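Local coordinates for putative lipoprotein (Bacteroides fragilis, PDB 3QNK) that probably binds glycans at the outer membrane of a Bacteroides cell, as a SusD-family lipoprotein, although its own ligand is not established, at residues Trp58-Asn62 / Tyr63-Ser67; Gln452-Tyr455 / Asp456-Trp460; Trp460-Gly463 / Pro464-Gln467; Arg489-Asn492 / Asp493-Leu497. One frame throughout, in Å; residues are numbered along the deposited sequence.

Contact 1 of 4, residues Trp58-Asn62 / Tyr63-Ser67; sequences WFKFN and YDMVS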
loop_
_atom_site.group_PDB
_atom_site.type_symbol
_atom_site.label_atom_id
_atom_site.label_comp_id
_atom_site.label_asym_id
_atom_site.label_seq_id
_atom_site.Cartn_x
_atom_site.Cartn_y
_atom_site.Cartn_z
ATOM N N TRP B 58 -0.175 -1.663 -16.215
ATOM C CA TRP B 58 1.157 -1.101 -16.109
ATOM C C TRP B 58 1.616 -0.175 -17.210
ATOM O O TRP B 58 2.585 0.557 -16.966
ATOM C CB TRP B 58 2.187 -2.249 -16.087
ATOM C CG TRP B 58 2.101 -3.230 -14.945
ATOM C CD1 TRP B 58 1.322 -3.139 -13.828
ATOM C CD2 TRP B 58 2.902 -4.417 -14.778
ATOM N NE1 TRP B 58 1.524 -4.239 -13.018
ATOM C CE2 TRP B 58 2.478 -5.046 -13.586
ATOM C CE3 TRP B 58 3.865 -5.067 -15.579
ATOM C CZ2 TRP B 58 3.028 -6.255 -13.140
ATOM C CZ3 TRP B 58 4.385 -6.280 -15.153
ATOM C CH2 TRP B 58 3.994 -6.843 -13.928
ATOM N N PHE B 59 1.074 -0.284 -18.450
ATOM C CA PHE B 59 1.730 0.466 -19.531
ATOM C C PHE B 59 0.887 1.500 -20.248
ATOM O O PHE B 59 1.267 1.891 -21.358
ATOM C CB PHE B 59 2.367 -0.497 -20.539
ATOM C CG PHE B 59 3.315 -1.473 -19.861
ATOM C CD1 PHE B 59 4.402 -1.017 -19.119
ATOM C CD2 PHE B 59 3.099 -2.846 -19.936
ATOM C CE1 PHE B 59 5.253 -1.921 -18.477
ATOM C CE2 PHE B 59 3.942 -3.744 -19.285
ATOM C CZ PHE B 59 4.995 -3.277 -18.544
ATOM N N LYS B 60 -0.145 2.063 -19.573
ATOM C CA LYS B 60 -0.978 3.093 -20.178
ATOM C C LYS B 60 -0.165 4.346 -20.601
ATOM O O LYS B 60 -0.549 5.004 -21.587
ATOM C CB LYS B 60 -2.140 3.477 -19.269
ATOM C CG LYS B 60 -3.393 2.694 -19.599
ATOM C CD LYS B 60 -4.481 2.979 -18.608
ATOM C CE LYS B 60 -5.666 2.124 -18.905
ATOM N NZ LYS B 60 -6.738 2.364 -17.917
ATOM N N PHE B 61 0.983 4.622 -19.927
ATOM C CA PHE B 61 1.853 5.775 -20.258
ATOM C C PHE B 61 2.287 5.718 -21.711
ATOM O O PHE B 61 2.252 6.714 -22.434
ATOM C CB PHE B 61 3.108 5.806 -19.338
ATOM C CG PHE B 61 4.173 6.829 -19.678
ATOM C CD1 PHE B 61 5.192 6.529 -20.588
ATOM C CD2 PHE B 61 4.180 8.083 -19.072
ATOM C CE1 PHE B 61 6.160 7.491 -20.934
ATOM C CE2 PHE B 61 5.173 9.030 -19.395
ATOM C CZ PHE B 61 6.123 8.741 -20.359
ATOM N N ASN B 62 2.715 4.540 -22.129
ATOM C CA ASN B 62 3.236 4.291 -23.462
ATOM C C ASN B 62 2.261 4.673 -24.596
ATOM O O ASN B 62 2.694 4.844 -25.725
ATOM C CB ASN B 62 3.628 2.832 -23.573
ATOM C CG ASN B 62 4.881 2.491 -22.805
ATOM O OD1 ASN B 62 5.776 3.302 -22.646
ATOM N ND2 ASN B 62 5.004 1.258 -22.375
ATOM N N TYR B 63 0.979 4.848 -24.291
ATOM C CA TYR B 63 -0.032 5.200 -25.294
ATOM C C TYR B 63 -0.785 6.488 -24.881
ATOM O O TYR B 63 -1.833 6.760 -25.427
ATOM C CB TYR B 63 -1.014 4.019 -25.505
ATOM C CG TYR B 63 -0.337 2.664 -25.535
ATOM C CD1 TYR B 63 0.345 2.222 -26.676
ATOM C CD2 TYR B 63 -0.262 1.871 -24.384
ATOM C CE1 TYR B 63 1.018 0.988 -26.691
ATOM C CE2 TYR B 63 0.444 0.656 -24.380
ATOM C CZ TYR B 63 1.054 0.211 -25.540
ATOM O OH TYR B 63 1.691 -0.993 -25.522
ATOM N N ASP B 64 -0.228 7.283 -23.948
ATOM C CA ASP B 64 -0.795 8.520 -23.406
ATOM C C ASP B 64 -2.241 8.232 -22.927
ATOM O O ASP B 64 -3.192 8.912 -23.316
ATOM C CB ASP B 64 -0.723 9.694 -24.421
ATOM C CG ASP B 64 -1.234 11.025 -23.875
ATOM O OD1 ASP B 64 -1.006 11.303 -22.671
ATOM O OD2 ASP B 64 -1.884 11.779 -24.644
HETATM N N MSE B 65 -2.400 7.165 -22.125
HETATM C CA MSE B 65 -3.741 6.764 -21.702
HETATM C C MSE B 65 -3.919 6.796 -20.216
HETATM O O MSE B 65 -5.005 6.460 -19.742
HETATM C CB MSE B 65 -4.118 5.419 -22.295
HETATM C CG MSE B 65 -4.680 5.619 -23.684
HETATM SE SE MSE B 65 -5.035 4.148 -24.843
HETATM C CE MSE B 65 -4.458 2.560 -23.684
ATOM N N VAL B 66 -2.908 7.331 -19.483
ATOM C CA VAL B 66 -2.988 7.576 -18.038
ATOM C C VAL B 66 -3.957 8.772 -17.799
ATOM O O VAL B 66 -4.184 9.586 -18.713
ATOM C CB VAL B 66 -1.599 7.859 -17.407
ATOM C CG1 VAL B 66 -0.724 6.609 -17.425
ATOM C CG2 VAL B 66 -0.915 9.034 -18.085
ATOM N N SER B 67 -4.500 8.889 -16.573
ATOM C CA SER B 67 -5.394 9.970 -16.166
ATOM C C SER B 67 -5.212 10.157 -14.681
ATOM O O SER B 67 -4.465 9.393 -14.089
ATOM C CB SER B 67 -6.845 9.631 -16.524
ATOM O OG SER B 67 -7.422 8.529 -15.830
#
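Tyr63 folds its ring back over Asn62, and the carbonyl of Lys60 fixes the turn. With CG beside its own backbone N (chi1 -41°), the tyrosine lays one face over Asn62 CB, which sits 4.0 Å from the ring centroid in a CH-pi contact. Lys60 O is gripped by two donors from opposite faces of its carbonyl plane, Tyr63 N at 3.1 Å and Met65 N at 2.9 Å, while Asp64 N donates to Phe61 O at 3.0 Å. With Asp64 in left-handed backbone angles, the last two bonds have the pattern of a Schellman motif. Val66, compact and branched, brings CG1 within 3.6 Å of Phe61 N on this tight inner side. The outer side is looser: the exposed selenomethionine Met65 crosses the extended Lys60 chain at about a right angle, and their nearest side-chain atoms, Met65 CB and Lys60 CG, are 3.9 Å apart. Lysine suits this place, its aliphatic part packing on Met65 while NZ reaches Asp70 in a salt bridge. The turn lies in the loop between helices 55-58 and 76-93, with Phe61 meeting Phe454 of helix 453-460 and Tyr63 OH hydrogen-bonded to Asp487 of strand 480-488.

Contact 2 of 4, residues Gln452-Tyr455 / Asp456-Trp460; sequences QRFY and DVRRW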
loop_
_atom_site.group_PDB
_atom_site.type_symbol
_atom_site.label_atom_id
_atom_site.label_comp_id
_atom_site.label_asym_id
_atom_site.label_seq_id
_atom_site.Cartn_x
_atom_site.Cartn_y
_atom_site.Cartn_z
ATOM N N GLN B 452 17.233 5.072 -15.409
ATOM C CA GLN B 452 17.534 6.484 -15.686
ATOM C C GLN B 452 16.938 6.998 -16.982
ATOM O O GLN B 452 16.582 8.158 -17.055
ATOM C CB GLN B 452 19.052 6.703 -15.728
ATOM C CG GLN B 452 19.732 6.792 -14.375
ATOM C CD GLN B 452 20.761 7.880 -14.350
ATOM O OE1 GLN B 452 20.532 9.046 -14.770
ATOM N NE2 GLN B 452 21.875 7.539 -13.751
ATOM N N ARG B 453 16.834 6.148 -18.008
ATOM C CA ARG B 453 16.371 6.516 -19.339
ATOM C C ARG B 453 15.073 7.303 -19.323
ATOM O O ARG B 453 14.935 8.292 -20.054
ATOM C CB ARG B 453 16.214 5.266 -20.222
ATOM C CG ARG B 453 15.875 5.548 -21.688
ATOM C CD ARG B 453 16.872 6.498 -22.286
ATOM N NE ARG B 453 16.562 6.769 -23.673
ATOM C CZ ARG B 453 17.304 7.531 -24.454
ATOM N NH1 ARG B 453 18.397 8.119 -23.979
ATOM N NH2 ARG B 453 16.975 7.700 -25.722
ATOM N N PHE B 454 14.123 6.873 -18.513
ATOM C CA PHE B 454 12.820 7.493 -18.470
ATOM C C PHE B 454 12.964 8.960 -18.021
ATOM O O PHE B 454 12.330 9.837 -18.591
ATOM C CB PHE B 454 11.919 6.657 -17.535
ATOM C CG PHE B 454 10.582 7.272 -17.241
ATOM C CD1 PHE B 454 10.468 8.338 -16.341
ATOM C CD2 PHE B 454 9.446 6.827 -17.890
ATOM C CE1 PHE B 454 9.246 8.940 -16.117
ATOM C CE2 PHE B 454 8.231 7.475 -17.716
ATOM C CZ PHE B 454 8.135 8.520 -16.835
ATOM N N TYR B 455 13.809 9.228 -17.019
ATOM C CA TYR B 455 14.039 10.570 -16.482
ATOM C C TYR B 455 14.987 11.361 -17.369
ATOM O O TYR B 455 14.896 12.586 -17.400
ATOM C CB TYR B 455 14.541 10.483 -15.041
ATOM C CG TYR B 455 13.611 9.675 -14.161
ATOM C CD1 TYR B 455 12.383 10.197 -13.737
ATOM C CD2 TYR B 455 13.947 8.384 -13.765
ATOM C CE1 TYR B 455 11.501 9.437 -12.966
ATOM C CE2 TYR B 455 13.086 7.621 -12.978
ATOM C CZ TYR B 455 11.863 8.149 -12.584
ATOM O OH TYR B 455 11.060 7.384 -11.787
ATOM N N ASP B 456 15.840 10.680 -18.144
ATOM C CA ASP B 456 16.702 11.364 -19.100
ATOM C C ASP B 456 15.839 11.923 -20.270
ATOM O O ASP B 456 15.935 13.105 -20.596
ATOM C CB ASP B 456 17.790 10.421 -19.594
ATOM C CG ASP B 456 18.922 10.172 -18.593
ATOM O OD1 ASP B 456 19.051 10.962 -17.611
ATOM O OD2 ASP B 456 19.698 9.212 -18.804
ATOM N N VAL B 457 14.908 11.110 -20.788
ATOM C CA VAL B 457 13.975 11.492 -21.847
ATOM C C VAL B 457 13.121 12.698 -21.381
ATOM O O VAL B 457 12.893 13.638 -22.149
ATOM C CB VAL B 457 13.100 10.264 -22.252
ATOM C CG1 VAL B 457 11.849 10.669 -23.024
ATOM C CG2 VAL B 457 13.914 9.248 -23.056
ATOM N N ARG B 458 12.684 12.663 -20.118
ATOM C CA ARG B 458 11.825 13.654 -19.457
ATOM C C ARG B 458 12.532 14.970 -19.280
ATOM O O ARG B 458 11.968 16.032 -19.613
ATOM C CB ARG B 458 11.409 13.096 -18.082
ATOM C CG ARG B 458 10.540 14.002 -17.256
ATOM C CD ARG B 458 9.863 13.195 -16.159
ATOM N NE ARG B 458 8.575 12.651 -16.571
ATOM C CZ ARG B 458 7.673 12.204 -15.712
ATOM N NH1 ARG B 458 7.919 12.239 -14.409
ATOM N NH2 ARG B 458 6.506 11.738 -16.147
ATOM N N ARG B 459 13.765 14.917 -18.730
ATOM C CA ARG B 459 14.548 16.121 -18.446
ATOM C C ARG B 459 15.120 16.729 -19.728
ATOM O O ARG B 459 15.124 17.952 -19.857
ATOM C CB ARG B 459 15.625 15.876 -17.387
ATOM C CG ARG B 459 16.753 14.962 -17.799
ATOM C CD ARG B 459 17.579 14.628 -16.596
ATOM N NE ARG B 459 18.687 13.758 -16.956
ATOM C CZ ARG B 459 19.868 14.191 -17.362
ATOM N NH1 ARG B 459 20.114 15.494 -17.447
ATOM N NH2 ARG B 459 20.814 13.331 -17.682
ATOM N N TRP B 460 15.548 15.898 -20.687
ATOM C CA TRP B 460 16.037 16.370 -21.979
ATOM C C TRP B 460 14.901 16.787 -22.883
ATOM O O TRP B 460 15.147 17.415 -23.916
ATOM C CB TRP B 460 16.845 15.284 -22.692
ATOM C CG TRP B 460 18.136 14.956 -22.018
ATOM C CD1 TRP B 460 18.894 15.778 -21.242
ATOM C CD2 TRP B 460 18.844 13.719 -22.109
ATOM N NE1 TRP B 460 20.011 15.116 -20.809
ATOM C CE2 TRP B 460 20.017 13.854 -21.334
ATOM C CE3 TRP B 460 18.588 12.497 -22.759
ATOM C CZ2 TRP B 460 20.932 12.818 -21.177
ATOM C CZ3 TRP B 460 19.499 11.465 -22.612
ATOM C CH2 TRP B 460 20.663 11.634 -21.839
HETATM O O HOH W 1 19.743 8.308 -21.406
#
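Phe454 and Arg458 run alongside each other in the same direction, one turn apart on the short alpha-helix 453-460 of this SusD-family fold. Phe454 CE1 sits over the centre of the Arg458 guanidinium, 3.6 Å from Arg458 CZ, with the two planes 62° apart. Four i to i+4 backbone bonds, from Asp456 N to Gln452 O through Arg459 N to Tyr455 O, fix this spacing. On the next flank, Arg453 bends at its second torsion (chi2 54°), which curls its guanidinium face onto Val457 CG2, 3.7 Å from Arg453 NE; Arg453 NH1 goes on to the edge of the Trp460 ring. Asp456 rests CB on one face of that indole, and its OD1 is held side-on by Arg459 NE at 2.9 Å and Arg459 NH2 at 3.0 Å, both approaching from the same face of the carboxylate. Beyond this shell, Asp44 forms a salt bridge with Arg453, and Glu400 forms one with Arg459 NH1 and accepts a hydrogen bond from Trp460 NE1. Leu495 O receives a hydrogen bond from Arg458 NH2. Long, charged chains suit a helix with several neighbours. Water 1 bridges two side chains of the helix itself, accepting from Arg453 NH1 at 2.9 Å and donating to Asp456 OD2 at 2.8 Å.

Contact 3 of 4, residues Trp460-Gly463 / Pro464-Gln467; sequences WKIG and PETQ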
loop_
_atom_site.group_PDB
_atom_site.type_symbol
_atom_site.label_atom_id
_atom_site.label_comp_id
_atom_site.label_asym_id
_atom_site.label_seq_id
_atom_site.Cartn_x
_atom_site.Cartn_y
_atom_site.Cartn_z
ATOM N N TRP B 460 15.548 15.898 -20.687
ATOM C CA TRP B 460 16.037 16.370 -21.979
ATOM C C TRP B 460 14.901 16.787 -22.883
ATOM O O TRP B 460 15.147 17.415 -23.916
ATOM C CB TRP B 460 16.845 15.284 -22.692
ATOM C CG TRP B 460 18.136 14.956 -22.018
ATOM C CD1 TRP B 460 18.894 15.778 -21.242
ATOM C CD2 TRP B 460 18.844 13.719 -22.109
ATOM N NE1 TRP B 460 20.011 15.116 -20.809
ATOM C CE2 TRP B 460 20.017 13.854 -21.334
ATOM C CE3 TRP B 460 18.588 12.497 -22.759
ATOM C CZ2 TRP B 460 20.932 12.818 -21.177
ATOM C CZ3 TRP B 460 19.499 11.465 -22.612
ATOM C CH2 TRP B 460 20.663 11.634 -21.839
ATOM N N LYS B 461 13.657 16.414 -22.514
ATOM C CA LYS B 461 12.445 16.711 -23.259
ATOM C C LYS B 461 12.561 16.144 -24.697
ATOM O O LYS B 461 12.504 16.898 -25.656
ATOM C CB LYS B 461 12.081 18.217 -23.227
ATOM C CG LYS B 461 11.641 18.677 -21.848
ATOM C CD LYS B 461 10.790 19.951 -21.888
ATOM C CE LYS B 461 10.366 20.501 -20.522
ATOM N NZ LYS B 461 9.588 19.530 -19.683
ATOM N N ILE B 462 12.760 14.802 -24.816
ATOM C CA ILE B 462 12.894 14.081 -26.094
ATOM C C ILE B 462 11.845 12.928 -26.211
ATOM O O ILE B 462 12.085 11.925 -26.910
ATOM C CB ILE B 462 14.334 13.575 -26.351
ATOM C CG1 ILE B 462 14.815 12.591 -25.271
ATOM C CG2 ILE B 462 15.299 14.740 -26.550
ATOM C CD1 ILE B 462 15.965 11.701 -25.662
ATOM N N GLY B 463 10.688 13.118 -25.562
ATOM C CA GLY B 463 9.581 12.176 -25.581
ATOM C C GLY B 463 9.025 11.878 -26.960
ATOM O O GLY B 463 8.863 10.698 -27.328
ATOM N N PRO B 464 8.758 12.926 -27.790
ATOM C CA PRO B 464 8.221 12.661 -29.151
ATOM C C PRO B 464 9.138 11.788 -30.015
ATOM O O PRO B 464 8.663 10.969 -30.780
ATOM C CB PRO B 464 8.099 14.057 -29.744
ATOM C CG PRO B 464 8.023 14.972 -28.566
ATOM C CD PRO B 464 8.866 14.384 -27.530
ATOM N N GLU B 465 10.439 11.961 -29.875
ATOM C CA GLU B 465 11.490 11.263 -30.606
ATOM C C GLU B 465 11.652 9.817 -30.143
ATOM O O GLU B 465 12.071 8.962 -30.937
ATOM C CB GLU B 465 12.846 12.000 -30.395
ATOM C CG GLU B 465 12.955 13.422 -30.946
ATOM C CD GLU B 465 12.673 14.599 -30.033
ATOM O OE1 GLU B 465 11.644 14.585 -29.320
ATOM O OE2 GLU B 465 13.441 15.585 -30.102
ATOM N N THR B 466 11.370 9.535 -28.862
ATOM C CA THR B 466 11.621 8.212 -28.305
ATOM C C THR B 466 10.359 7.359 -28.144
ATOM O O THR B 466 10.417 6.151 -28.379
ATOM C CB THR B 466 12.355 8.349 -26.967
ATOM O OG1 THR B 466 11.546 9.072 -26.045
ATOM C CG2 THR B 466 13.703 9.034 -27.107
ATOM N N GLN B 467 9.212 7.959 -27.751
ATOM C CA GLN B 467 7.980 7.187 -27.565
ATOM C C GLN B 467 7.228 7.111 -28.895
ATOM O O GLN B 467 6.243 7.831 -29.114
ATOM C CB GLN B 467 7.127 7.778 -26.427
ATOM C CG GLN B 467 7.759 7.678 -25.031
ATOM C CD GLN B 467 7.869 6.250 -24.542
ATOM O OE1 GLN B 467 8.900 5.591 -24.721
ATOM N NE2 GLN B 467 6.841 5.750 -23.873
HETATM O O HOH W 2 13.692 18.275 -27.930
#
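Two planar groups carry much of the contact, the Glu465 carboxylate, set against Ile462, and the peptide carbonyl of Gly463, approached from two directions. Gln467 N comes almost straight at the carbonyl oxygen, 2.8 Å from Gly463 O, whereas Thr466 N stands well above the carbonyl plane, 3.2 Å from the same Gly463 O. The carboxylate brings OE1 within 3.5 Å of Ile462 CA, while OE2 approaches Ile462 CG2. A bend at the second torsion (chi2 95°) folds the acid back this way instead of sending it outward. Its OE2 also takes a weak, long hydrogen bond from water 2, which donates more firmly to Lys461 O at 2.9 Å. Ile462 occupies the N-cap position of helix 463-466, although its hydrocarbon side chain has no polar atom to offer. Instead it packs, CD1 lying 3.8 Å from Thr466 CG2, and its carbonyl O has Thr466 OG1 at 3.0 Å. The branched threonine thus presents its methyl to isoleucine and its hydroxyl to the backbone. Pro464 suits the first turn of a helix, where a missing N-H costs no bond, and it packs on Trp491 and Tyr496. The Tyr496 hydroxyl is hydrogen-bonded to Gly463 N. Just upstream, Lys461, with positive phi, is the C-prime residue of a Schellman motif: Ile462 N reaches Val457 O and Lys461 N reaches Arg458 O, a characteristic way to end one helix before the next begins.

Contact 4 of 4, residues Arg489-Asn492 / Asp493-Leu497; sequences RTWN and DRLYL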
loop_
_atom_site.group_PDB
_atom_site.type_symbol
_atom_site.label_atom_id
_atom_site.label_comp_id
_atom_site.label_asym_id
_atom_site.label_seq_id
_atom_site.Cartn_x
_atom_site.Cartn_y
_atom_site.Cartn_z
ATOM N N ARG B 489 3.849 3.083 -29.766
ATOM C CA ARG B 489 3.677 4.104 -28.723
ATOM C C ARG B 489 3.332 5.483 -29.309
ATOM O O ARG B 489 3.525 5.747 -30.514
ATOM C CB ARG B 489 4.946 4.216 -27.848
ATOM C CG ARG B 489 5.198 2.960 -27.061
ATOM C CD ARG B 489 6.377 3.049 -26.147
ATOM N NE ARG B 489 6.627 1.742 -25.537
ATOM C CZ ARG B 489 7.658 1.472 -24.748
ATOM N NH1 ARG B 489 8.538 2.413 -24.451
ATOM N NH2 ARG B 489 7.840 0.248 -24.284
ATOM N N THR B 490 2.901 6.382 -28.418
ATOM C CA THR B 490 2.648 7.757 -28.794
ATOM C C THR B 490 3.102 8.644 -27.661
ATOM O O THR B 490 3.496 8.145 -26.611
ATOM C CB THR B 490 1.208 8.021 -29.251
ATOM O OG1 THR B 490 1.206 9.266 -29.982
ATOM C CG2 THR B 490 0.187 8.017 -28.090
ATOM N N TRP B 491 3.050 9.976 -27.894
ATOM C CA TRP B 491 3.487 10.991 -26.945
ATOM C C TRP B 491 2.511 12.170 -26.850
ATOM O O TRP B 491 1.773 12.479 -27.797
ATOM C CB TRP B 491 4.876 11.510 -27.378
ATOM C CG TRP B 491 5.438 12.518 -26.419
ATOM C CD1 TRP B 491 5.335 13.879 -26.502
ATOM C CD2 TRP B 491 6.005 12.236 -25.129
ATOM N NE1 TRP B 491 5.811 14.460 -25.359
ATOM C CE2 TRP B 491 6.225 13.474 -24.493
ATOM C CE3 TRP B 491 6.328 11.048 -24.441
ATOM C CZ2 TRP B 491 6.771 13.561 -23.206
ATOM C CZ3 TRP B 491 6.932 11.137 -23.195
ATOM C CH2 TRP B 491 7.158 12.384 -22.596
ATOM N N ASN B 492 2.514 12.814 -25.692
ATOM C CA ASN B 492 1.872 14.086 -25.369
ATOM C C ASN B 492 2.744 14.772 -24.315
ATOM O O ASN B 492 3.185 14.112 -23.376
ATOM C CB ASN B 492 0.447 13.947 -24.909
ATOM C CG ASN B 492 -0.207 15.289 -24.751
ATOM O OD1 ASN B 492 -0.014 15.978 -23.752
ATOM N ND2 ASN B 492 -0.911 15.744 -25.780
ATOM N N ASP B 493 2.985 16.082 -24.469
ATOM C CA ASP B 493 3.867 16.816 -23.569
ATOM C C ASP B 493 3.435 16.771 -22.089
ATOM O O ASP B 493 4.301 16.940 -21.233
ATOM C CB ASP B 493 4.044 18.241 -24.061
ATOM C CG ASP B 493 4.918 18.361 -25.312
ATOM O OD1 ASP B 493 5.664 17.386 -25.632
ATOM O OD2 ASP B 493 4.933 19.451 -25.915
ATOM N N ARG B 494 2.165 16.422 -21.772
ATOM C CA ARG B 494 1.714 16.303 -20.379
ATOM C C ARG B 494 2.449 15.174 -19.664
ATOM O O ARG B 494 2.539 15.203 -18.432
ATOM C CB ARG B 494 0.182 16.077 -20.289
ATOM C CG ARG B 494 -0.284 14.714 -20.801
ATOM C CD ARG B 494 -1.758 14.543 -20.693
ATOM N NE ARG B 494 -2.111 13.185 -21.065
ATOM C CZ ARG B 494 -3.262 12.593 -20.770
ATOM N NH1 ARG B 494 -4.180 13.228 -20.052
ATOM N NH2 ARG B 494 -3.491 11.351 -21.164
ATOM N N LEU B 495 2.969 14.182 -20.435
ATOM C CA LEU B 495 3.720 13.015 -19.955
ATOM C C LEU B 495 5.105 13.389 -19.414
ATOM O O LEU B 495 5.836 12.512 -18.926
ATOM C CB LEU B 495 3.847 11.955 -21.051
ATOM C CG LEU B 495 2.552 11.317 -21.596
ATOM C CD1 LEU B 495 2.881 10.395 -22.733
ATOM C CD2 LEU B 495 1.769 10.531 -20.507
ATOM N N TYR B 496 5.461 14.709 -19.443
ATOM C CA TYR B 496 6.737 15.200 -18.866
ATOM C C TYR B 496 6.608 15.278 -17.336
ATOM O O TYR B 496 7.614 15.456 -16.634
ATOM C CB TYR B 496 7.195 16.520 -19.479
ATOM C CG TYR B 496 7.852 16.357 -20.836
ATOM C CD1 TYR B 496 8.841 15.399 -21.048
ATOM C CD2 TYR B 496 7.502 17.175 -21.904
ATOM C CE1 TYR B 496 9.428 15.231 -22.300
ATOM C CE2 TYR B 496 8.067 16.996 -23.174
ATOM C CZ TYR B 496 9.047 16.041 -23.359
ATOM O OH TYR B 496 9.603 15.892 -24.604
ATOM N N LEU B 497 5.364 15.044 -16.817
ATOM C CA LEU B 497 5.058 14.954 -15.388
ATOM C C LEU B 497 4.046 13.852 -15.136
ATOM O O LEU B 497 3.179 13.620 -15.979
ATOM C CB LEU B 497 4.536 16.292 -14.840
ATOM C CG LEU B 497 5.576 17.400 -14.583
ATOM C CD1 LEU B 497 4.911 18.613 -13.979
ATOM C CD2 LEU B 497 6.717 16.907 -13.637
#
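Trp491 lays its indole across the short turn that follows it, with a different partner at the face and at the edge. CB of Leu495 stands over one face, 3.9 Å from the centroid of the six-membered ring, the two side chains running antiparallel alongside one another. At the edge, NE1 donates to the anti lone pair of Asp493 OD1 at 2.9 Å, the acceptor lying in the indole plane. The tryptophan can reach both because its CG is anti to the backbone N (chi1 -177°), carrying the ring forward along the chain. Asn492 adds two more polar links. Its OD1 accepts from Arg494 N at 3.0 Å, forming an Asx turn, and its backbone O accepts from Leu495 N at 2.9 Å; together they start the 3-10 segment 493-496. Asparagine fits here since its short amide can bend back to a backbone N-H two residues on. Arg494 runs its CG close to that same OD1 before its guanidinium leaves for a salt bridge with Asp64. Tyr496 meets Trp491 obliquely, the ring centroids 4.7 Å apart and the planes at 55°, with indole CZ2 over the centre of the phenol ring.

In the fold
All four contacts are local and follow in series with no nesting or crossing; contacts 1, 3 and 4 close short turns, and contact 2 lies along a helix. Contact 1 comes first, in the loop before helix 76-93 near the N terminus; the other three belong to the C-terminal part of the chain. Contact 2 runs along helix 453-460, and contact 3 starts at its last residue, Trp460, turning into helix 463-466. After strands 469-475 and 480-488, contact 4 returns beside its predecessors, its centre about 8 Å from that of contact 3 and 9 Å from that of contact 1. The Gln467 side-chain amide hydrogen-bonds to Asn62 of contact 1 and Arg489 of contact 4, tying early loop to late segments.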